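Local coordinates for protein INRS (Synechocystis sp., PDB 5FMN) that regulates transcription in response to nickel, probably as a DNA-binding repressor built on the all-helical fold of the CsoR-like metal sensors, at residues Gly42-Thr45 and Met46-Asn50; Ile74-Asp77 and His78-Glu81; Asn80-Ile83 and Thr84-Ala87. One frame throughout, in Å; residues are numbered along the deposited sequence.

Contact 1: Gly42-Thr45 and Met46-Asn50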
ATOM      1  N   GLY B  42      11.454  17.007  12.345  1.00 42.19           N
ATOM      2  CA  GLY B  42      10.290  17.895  12.373  1.00 44.56           C
ATOM      3  C   GLY B  42       9.012  17.284  12.926  1.00 42.41           C
ATOM      4  O   GLY B  42       8.309  17.911  13.704  1.00 52.30           O
ATOM      5  N   VAL B  43       8.699  16.063  12.515  1.00 49.22           N
ATOM      6  CA  VAL B  43       7.573  15.318  13.093  1.00 48.47           C
ATOM      7  C   VAL B  43       7.738  15.137  14.606  1.00 49.03           C
ATOM      8  O   VAL B  43       6.747  15.162  15.342  1.00 50.25           O
ATOM      9  CB  VAL B  43       7.412  13.939  12.420  1.00 53.77           C
ATOM     10  CG1 VAL B  43       6.305  13.108  13.073  1.00 46.72           C
ATOM     11  CG2 VAL B  43       7.115  14.098  10.936  1.00 56.07           C
ATOM     12  N   LYS B  44       8.976  14.953  15.056  1.00 48.67           N
ATOM     13  CA  LYS B  44       9.256  14.720  16.482  1.00 61.82           C
ATOM     14  C   LYS B  44       8.973  15.973  17.308  1.00 60.01           C
ATOM     15  O   LYS B  44       8.265  15.916  18.313  1.00 60.06           O
ATOM     16  CB  LYS B  44      10.682  14.226  16.681  1.00 58.75           C
ATOM     17  CG  LYS B  44      11.067  14.064  18.135  1.00 65.95           C
ATOM     18  CD  LYS B  44      12.303  13.184  18.319  1.00 56.34           C
ATOM     19  CE  LYS B  44      13.393  13.512  17.313  1.00 51.30           C
ATOM     20  NZ  LYS B  44      14.749  13.342  17.868  1.00 47.66           N
ATOM     21  N   THR B  45       9.487  17.104  16.849  1.00 53.80           N
ATOM     22  CA  THR B  45       9.107  18.397  17.401  1.00 57.17           C
ATOM     23  C   THR B  45       7.589  18.610  17.495  1.00 56.36           C
ATOM     24  O   THR B  45       7.093  19.070  18.512  1.00 65.09           O
ATOM     25  CB  THR B  45       9.729  19.529  16.572  1.00 70.49           C
ATOM     26  OG1 THR B  45      11.148  19.524  16.761  1.00 66.18           O
ATOM     27  CG2 THR B  45       9.180  20.890  16.983  1.00 76.56           C
ATOM     28  N   MET B  46       6.850  18.263  16.449  1.00 57.03           N
ATOM     29  CA  MET B  46       5.393  18.441  16.453  1.00 60.51           C
ATOM     30  C   MET B  46       4.724  17.639  17.562  1.00 61.23           C
ATOM     31  O   MET B  46       3.713  18.041  18.119  1.00 73.45           O
ATOM     32  CB  MET B  46       4.770  18.000  15.117  1.00 65.06           C
ATOM     33  CG  MET B  46       4.963  18.977  13.966  1.00 66.25           C
ATOM     34  SD  MET B  46       4.129  18.445  12.446  1.00 76.39           S
ATOM     35  CE  MET B  46       2.410  18.482  12.948  1.00 93.04           C
ATOM     36  N   VAL B  47       5.228  16.442  17.797  1.00 67.10           N
ATOM     37  CA  VAL B  47       4.676  15.586  18.825  1.00 65.70           C
ATOM     38  C   VAL B  47       4.948  16.171  20.222  1.00 65.32           C
ATOM     39  O   VAL B  47       4.044  16.213  21.056  1.00 74.59           O
ATOM     40  CB  VAL B  47       5.241  14.162  18.686  1.00 65.17           C
ATOM     41  CG1 VAL B  47       4.906  13.304  19.902  1.00 82.67           C
ATOM     42  CG2 VAL B  47       4.710  13.509  17.419  1.00 61.04           C
ATOM     43  N   GLN B  48       6.175  16.644  20.458  1.00 66.54           N
ATOM     44  CA  GLN B  48       6.553  17.271  21.731  1.00 69.00           C
ATOM     45  C   GLN B  48       5.692  18.496  22.041  1.00 74.95           C
ATOM     46  O   GLN B  48       5.390  18.760  23.190  1.00 83.53           O
ATOM     47  CB  GLN B  48       8.041  17.631  21.734  1.00 72.21           C
ATOM     48  CG  GLN B  48       8.935  16.399  21.820  1.00 70.24           C
ATOM     49  CD  GLN B  48      10.405  16.670  21.541  1.00 76.03           C
ATOM     50  OE1 GLN B  48      10.756  17.475  20.674  1.00 94.99           O
ATOM     51  NE2 GLN B  48      11.274  15.948  22.232  1.00 70.43           N
ATOM     52  N   GLU B  49       5.220  19.178  21.003  1.00 75.41           N
ATOM     53  CA  GLU B  49       4.341  20.327  21.160  1.00 71.73           C
ATOM     54  C   GLU B  49       2.835  19.976  21.140  1.00 84.66           C
ATOM     55  O   GLU B  49       1.989  20.854  20.959  1.00 84.67           O
ATOM     56  CB  GLU B  49       4.671  21.356  20.071  1.00 73.56           C
ATOM     57  CG  GLU B  49       6.083  21.919  20.182  1.00 80.18           C
ATOM     58  CD  GLU B  49       6.415  22.903  19.066  1.00 84.79           C
ATOM     59  OE1 GLU B  49       5.545  23.130  18.193  1.00 88.04           O
ATOM     60  OE2 GLU B  49       7.555  23.437  19.045  1.00 70.80           O
ATOM     61  N   ASN B  50       2.499  18.701  21.316  1.00 93.16           N
ATOM     62  CA  ASN B  50       1.096  18.239  21.334  1.00 87.28           C
ATOM     63  C   ASN B  50       0.191  18.873  20.255  1.00 75.31           C
ATOM     64  O   ASN B  50      -0.976  19.173  20.501  1.00 85.13           O
ATOM     65  CB  ASN B  50       0.498  18.399  22.734  1.00 83.74           C
TER
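Thr45 and Glu49 lie one turn apart and point the same way. The methyl CG2 of Thr45 meets the carboxylate oxygen OE2 of Glu49 at 3.7 Å. Gln48 packs on the turn before it: its CG lies 3.6 Å from Lys44 O. Its chi1 of -71° swings CG to the side of its own backbone N and back over that carbonyl. The branch CG2 of Val47 sits 3.3 Å from Val43 O in the same manner. Main-chain bonds run through the stretch. Met46 N binds Gly42 O, Val47 N binds Val43 O and Gln48 N binds Lys44 O. The last bond, from Glu49 N to Thr45 O at 3.1 Å, is more bent at the hydrogen (143°). Helix 26-48 of this C-terminal metal-sensitive repressor domain ends here in a Schellman motif. Asn50, with positive phi, is the C-prime residue, and its N binds Val47 O at 2.9 Å, while Arg51 N turns back to Met46 O. Charged and apolar groups reach other parts of the assembly. Lys44 NZ forms a salt bridge with Glu37 of the second subunit and a hydrogen bond with its Ser34. Met46 bends at chi3 and packs on Val56 and Gln59 of helix 53-89.

Contact 2: Ile74-Asp77 and His78-Glu81; sequences ILDD and HMNE
Asp76 presents its carboxylate to the terminal methyl of Met79, which lies beyond OD1 and somewhat off the carboxylate plane. Met79 CE is 3.2 Å from Asp76 OD1. The two side chains run side by side, and a bend at chi3 of Met79 (-46°) turns the methyl back toward the aspartate. The same OD1 is held by a salt bridge to Arg72, one turn earlier. The carboxylate of Asp77 and the amide of Asn80 are joined through a water. It donates to Asp77 OD1 at 3.0 Å and accepts from Asn80 ND2 at 3.2 Å. The His78 ring turns off the helix; of its side chain, CB stays closest to residues 74-77, 3.5 Å from Leu75 O. Its NE2 binds Glu98 O on helix 92-106, and Cys53 of the second subunit packs against it. The pairing of a histidine with a cysteine of another subunit is consistent with the metal site of CsoR-like relatives. Beneath the side chains runs regular helix. Met79 N binds Leu75 O at 2.9 Å and Asn80 N binds Asp76 O equally closely. The ion pair with Arg72 probably keeps Asp76 charged beside a methyl, while the water bridges Asp77 and Asn80, three residues apart, and probably helps to fix the rotation of both groups.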
ATOM      1  N   ILE B  74      16.327   4.834  -6.733  1.00 41.60           N
ATOM      2  CA  ILE B  74      17.360   3.803  -6.592  1.00 40.13           C
ATOM      3  C   ILE B  74      17.042   2.606  -7.475  1.00 40.96           C
ATOM      4  O   ILE B  74      17.929   2.027  -8.120  1.00 36.34           O
ATOM      5  CB  ILE B  74      17.472   3.310  -5.123  1.00 42.93           C
ATOM      6  CG1 ILE B  74      18.031   4.427  -4.234  1.00 48.24           C
ATOM      7  CG2 ILE B  74      18.370   2.080  -5.037  1.00 38.91           C
ATOM      8  CD1 ILE B  74      17.761   4.241  -2.758  1.00 55.18           C
ATOM      9  N   LEU B  75      15.756   2.264  -7.500  1.00 39.22           N
ATOM     10  CA  LEU B  75      15.252   1.247  -8.380  1.00 41.48           C
ATOM     11  C   LEU B  75      15.409   1.556  -9.872  1.00 39.62           C
ATOM     12  O   LEU B  75      15.760   0.671 -10.652  1.00 38.74           O
ATOM     13  CB  LEU B  75      13.789   0.971  -8.054  1.00 44.41           C
ATOM     14  CG  LEU B  75      13.109  -0.133  -8.861  1.00 49.33           C
ATOM     15  CD1 LEU B  75      13.684  -1.485  -8.464  1.00 52.23           C
ATOM     16  CD2 LEU B  75      11.601  -0.097  -8.652  1.00 55.08           C
ATOM     17  N   ASP B  76      15.084   2.772 -10.282  1.00 40.29           N
ATOM     18  CA  ASP B  76      15.279   3.183 -11.682  1.00 40.98           C
ATOM     19  C   ASP B  76      16.718   3.000 -12.143  1.00 39.92           C
ATOM     20  O   ASP B  76      16.942   2.437 -13.212  1.00 40.28           O
ATOM     21  CB  ASP B  76      14.868   4.634 -11.871  1.00 43.99           C
ATOM     22  CG  ASP B  76      13.360   4.807 -11.929  1.00 48.84           C
ATOM     23  OD1 ASP B  76      12.660   3.753 -12.043  1.00 37.82           O
ATOM     24  OD2 ASP B  76      12.902   5.997 -11.886  1.00 46.21           O
ATOM     25  N   ASP B  77      17.683   3.407 -11.309  1.00 37.95           N
ATOM     26  CA  ASP B  77      19.102   3.247 -11.650  1.00 43.55           C
ATOM     27  C   ASP B  77      19.511   1.788 -11.733  1.00 36.01           C
ATOM     28  O   ASP B  77      20.215   1.408 -12.644  1.00 35.82           O
ATOM     29  CB  ASP B  77      20.026   4.007 -10.666  1.00 41.48           C
ATOM     30  CG  ASP B  77      19.915   5.539 -10.807  1.00 47.87           C
ATOM     31  OD1 ASP B  77      19.523   6.022 -11.890  1.00 56.30           O
ATOM     32  OD2 ASP B  77      20.227   6.270  -9.841  1.00 61.17           O
ATOM     33  N   HIS B  78      19.047   0.973 -10.791  1.00 41.86           N
ATOM     34  CA  HIS B  78      19.243  -0.473 -10.849  1.00 43.09           C
ATOM     35  C   HIS B  78      18.700  -1.104 -12.151  1.00 40.64           C
ATOM     36  O   HIS B  78      19.418  -1.817 -12.855  1.00 40.93           O
ATOM     37  CB  HIS B  78      18.597  -1.122  -9.634  1.00 48.25           C
ATOM     38  CG  HIS B  78      18.893  -2.588  -9.503  1.00 49.70           C
ATOM     39  ND1 HIS B  78      20.092  -3.070  -9.026  1.00 56.81           N
ATOM     40  CD2 HIS B  78      18.139  -3.675  -9.795  1.00 49.31           C
ATOM     41  CE1 HIS B  78      20.076  -4.390  -9.062  1.00 60.50           C
ATOM     42  NE2 HIS B  78      18.914  -4.781  -9.557  1.00 54.44           N
ATOM     43  N   MET B  79      17.450  -0.785 -12.475  1.00 37.84           N
ATOM     44  CA  MET B  79      16.774  -1.245 -13.700  1.00 43.46           C
ATOM     45  C   MET B  79      17.583  -0.896 -14.923  1.00 46.34           C
ATOM     46  O   MET B  79      17.735  -1.728 -15.826  1.00 43.70           O
ATOM     47  CB  MET B  79      15.391  -0.598 -13.877  1.00 43.76           C
ATOM     48  CG  MET B  79      14.177  -1.472 -13.584  1.00 56.86           C
ATOM     49  SD  MET B  79      12.600  -0.785 -14.177  1.00 54.52           S
ATOM     50  CE  MET B  79      12.721   0.936 -13.629  1.00 61.45           C
ATOM     51  N   ASN B  80      18.024   0.369 -14.970  1.00 43.18           N
ATOM     52  CA  ASN B  80      18.906   0.844 -16.018  1.00 41.67           C
ATOM     53  C   ASN B  80      20.177   0.003 -16.179  1.00 42.20           C
ATOM     54  O   ASN B  80      20.491  -0.405 -17.298  1.00 43.07           O
ATOM     55  CB  ASN B  80      19.261   2.318 -15.825  1.00 44.28           C
ATOM     56  CG  ASN B  80      20.144   2.852 -16.946  1.00 46.08           C
ATOM     57  OD1 ASN B  80      20.024   2.449 -18.100  1.00 46.70           O
ATOM     58  ND2 ASN B  80      21.079   3.709 -16.593  1.00 53.33           N
ATOM     59  N   GLU B  81      20.876  -0.291 -15.080  1.00 44.80           N
ATOM     60  CA  GLU B  81      22.047  -1.195 -15.146  1.00 46.28           C
ATOM     61  C   GLU B  81      21.660  -2.580 -15.645  1.00 40.55           C
ATOM     62  O   GLU B  81      22.363  -3.144 -16.465  1.00 38.88           O
ATOM     63  CB  GLU B  81      22.774  -1.338 -13.829  1.00 48.68           C
ATOM     64  CG  GLU B  81      23.347  -0.032 -13.313  1.00 73.66           C
ATOM     65  CD  GLU B  81      23.892  -0.153 -11.901  1.00 83.35           C
ATOM     66  OE1 GLU B  81      23.853  -1.290 -11.350  1.00 65.13           O
ATOM     67  OE2 GLU B  81      24.347   0.889 -11.359  1.00 81.86           O
TER
HETATM   68  O   HOH W   1      21.568   4.660 -13.626  1.00 48.58           O

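Contact 3: Asn80-Ile83 and Thr84-Ala87; sequences NECI and TRAA
Thr84 has a chi1 of -64°, which sets OG1 beside its own backbone N, so the hydroxyl reaches the same Asn80 O that the helix already gives to Thr84 N. Thr84 OG1 donates to Asn80 O at 2.7 Å, and Thr84 N donates to it at 2.9 Å. The two donors come from opposite faces of the carbonyl plane. OG1 stands well above its face, 38° out of the plane, while the N-H is less tilted. One main-chain oxygen is therefore gripped twice by one residue. Thr84 OG1 also lies 3.2 Å from the amide oxygen OD1 of Asn80, whose side chain it meets at a slant. Arg85 folds back along the helix through a bend at chi3 (51°). This lays one face of the Arg85 guanidinium toward Glu81 O, which sits 3.9 Å from its plane, nearer the margin than the middle. Arg85 NH2 comes 3.8 Å from the sulfur SG of Cys82. Glu81 OE1 stays 4.2 Å from Arg85 NH1, beyond a salt bridge, and its carboxylate is turned steeply against the guanidinium. The residues lie near the C-terminal end of helix 53-89. Cys82 lies one turn after His78, a spacing consistent with the histidine and cysteine of the metal site in CsoR-like relatives. Helix 92-106 packs alongside and supplies Glu95, whose OE1 forms a salt bridge with Arg85 NH2. Ala86 N binds Cys82 O at 3.1 Å. The small CB of Ala86 faces back over the preceding turn, and Ala86 also packs on Ile83 of the third subunit.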
ATOM      1  N   ASN B  80      18.024   0.369 -14.970  1.00 43.18           N
ATOM      2  CA  ASN B  80      18.906   0.844 -16.018  1.00 41.67           C
ATOM      3  C   ASN B  80      20.177   0.003 -16.179  1.00 42.20           C
ATOM      4  O   ASN B  80      20.491  -0.405 -17.298  1.00 43.07           O
ATOM      5  CB  ASN B  80      19.261   2.318 -15.825  1.00 44.28           C
ATOM      6  CG  ASN B  80      20.144   2.852 -16.946  1.00 46.08           C
ATOM      7  OD1 ASN B  80      20.024   2.449 -18.100  1.00 46.70           O
ATOM      8  ND2 ASN B  80      21.079   3.709 -16.593  1.00 53.33           N
ATOM      9  N   GLU B  81      20.876  -0.291 -15.080  1.00 44.80           N
ATOM     10  CA  GLU B  81      22.047  -1.195 -15.146  1.00 46.28           C
ATOM     11  C   GLU B  81      21.660  -2.580 -15.645  1.00 40.55           C
ATOM     12  O   GLU B  81      22.363  -3.144 -16.465  1.00 38.88           O
ATOM     13  CB  GLU B  81      22.774  -1.338 -13.829  1.00 48.68           C
ATOM     14  CG  GLU B  81      23.347  -0.032 -13.313  1.00 73.66           C
ATOM     15  CD  GLU B  81      23.892  -0.153 -11.901  1.00 83.35           C
ATOM     16  OE1 GLU B  81      23.853  -1.290 -11.350  1.00 65.13           O
ATOM     17  OE2 GLU B  81      24.347   0.889 -11.359  1.00 81.86           O
ATOM     18  N   CYS B  82      20.531  -3.111 -15.191  1.00 36.64           N
ATOM     19  CA  CYS B  82      20.134  -4.477 -15.590  1.00 40.42           C
ATOM     20  C   CYS B  82      19.838  -4.572 -17.068  1.00 39.92           C
ATOM     21  O   CYS B  82      20.359  -5.445 -17.756  1.00 42.84           O
ATOM     22  CB  CYS B  82      18.928  -4.989 -14.788  1.00 38.87           C
ATOM     23  SG  CYS B  82      19.280  -5.224 -13.008  1.00 43.56           S
ATOM     24  N   ILE B  83      19.033  -3.657 -17.577  1.00 39.24           N
ATOM     25  CA  ILE B  83      18.704  -3.691 -18.999  1.00 45.94           C
ATOM     26  C   ILE B  83      19.894  -3.327 -19.903  1.00 44.35           C
ATOM     27  O   ILE B  83      20.049  -3.902 -21.000  1.00 40.30           O
ATOM     28  CB  ILE B  83      17.461  -2.840 -19.333  1.00 43.00           C
ATOM     29  CG1 ILE B  83      16.906  -3.268 -20.700  1.00 42.70           C
ATOM     30  CG2 ILE B  83      17.801  -1.364 -19.349  1.00 45.94           C
ATOM     31  CD1 ILE B  83      15.724  -2.452 -21.184  1.00 45.03           C
ATOM     32  N   THR B  84      20.730  -2.395 -19.443  1.00 43.60           N
ATOM     33  CA  THR B  84      21.981  -2.057 -20.133  1.00 43.59           C
ATOM     34  C   THR B  84      22.951  -3.267 -20.221  1.00 44.95           C
ATOM     35  O   THR B  84      23.463  -3.593 -21.285  1.00 43.01           O
ATOM     36  CB  THR B  84      22.695  -0.868 -19.444  1.00 39.46           C
ATOM     37  OG1 THR B  84      21.876   0.319 -19.527  1.00 34.30           O
ATOM     38  CG2 THR B  84      24.025  -0.610 -20.086  1.00 37.00           C
ATOM     39  N   ARG B  85      23.166  -3.938 -19.101  1.00 46.29           N
ATOM     40  CA  ARG B  85      24.029  -5.129 -19.043  1.00 50.82           C
ATOM     41  C   ARG B  85      23.503  -6.298 -19.900  1.00 48.53           C
ATOM     42  O   ARG B  85      24.289  -7.044 -20.482  1.00 57.90           O
ATOM     43  CB  ARG B  85      24.188  -5.556 -17.590  1.00 58.33           C
ATOM     44  CG  ARG B  85      25.409  -6.402 -17.276  1.00 66.85           C
ATOM     45  CD  ARG B  85      25.778  -6.319 -15.789  1.00 65.97           C
ATOM     46  NE  ARG B  85      24.625  -6.585 -14.919  1.00 68.07           N
ATOM     47  CZ  ARG B  85      24.123  -5.751 -14.001  1.00 57.42           C
ATOM     48  NH1 ARG B  85      24.712  -4.601 -13.724  1.00 59.49           N
ATOM     49  NH2 ARG B  85      23.015  -6.079 -13.349  1.00 53.96           N
ATOM     50  N   ALA B  86      22.181  -6.427 -20.000  1.00 42.84           N
ATOM     51  CA  ALA B  86      21.526  -7.370 -20.908  1.00 42.43           C
ATOM     52  C   ALA B  86      21.788  -7.118 -22.386  1.00 41.33           C
ATOM     53  O   ALA B  86      22.104  -8.050 -23.134  1.00 56.52           O
ATOM     54  CB  ALA B  86      20.009  -7.387 -20.660  1.00 45.28           C
ATOM     55  N   ALA B  87      21.631  -5.880 -22.818  1.00 45.32           N
ATOM     56  CA  ALA B  87      22.014  -5.511 -24.183  1.00 46.48           C
ATOM     57  C   ALA B  87      23.495  -5.760 -24.457  1.00 46.99           C
ATOM     58  O   ALA B  87      23.835  -6.309 -25.510  1.00 49.72           O
ATOM     59  CB  ALA B  87      21.653  -4.071 -24.464  1.00 48.22           C
TER

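Overall arrangement
All three contacts are local, within single helices, and none closes a long loop. From the N terminus, contact 1 comes first, at the C-terminal end of helix 26-48. A short turn then leads into helix 53-89, which holds contacts 2 and 3 in its later half. These two neither nest nor cross. They share Asn80 and Glu81, where contact 2 ends and contact 3 begins, and their centres are 9 Å apart. Contact 1 lies on the other side of the chain's centre, about 35 Å from contact 2 and 44 Å from contact 3, centre to centre. Contacts 1 and 2 both touch the second subunit. Contacts 2 and 3 both face helix 92-106 and the third subunit.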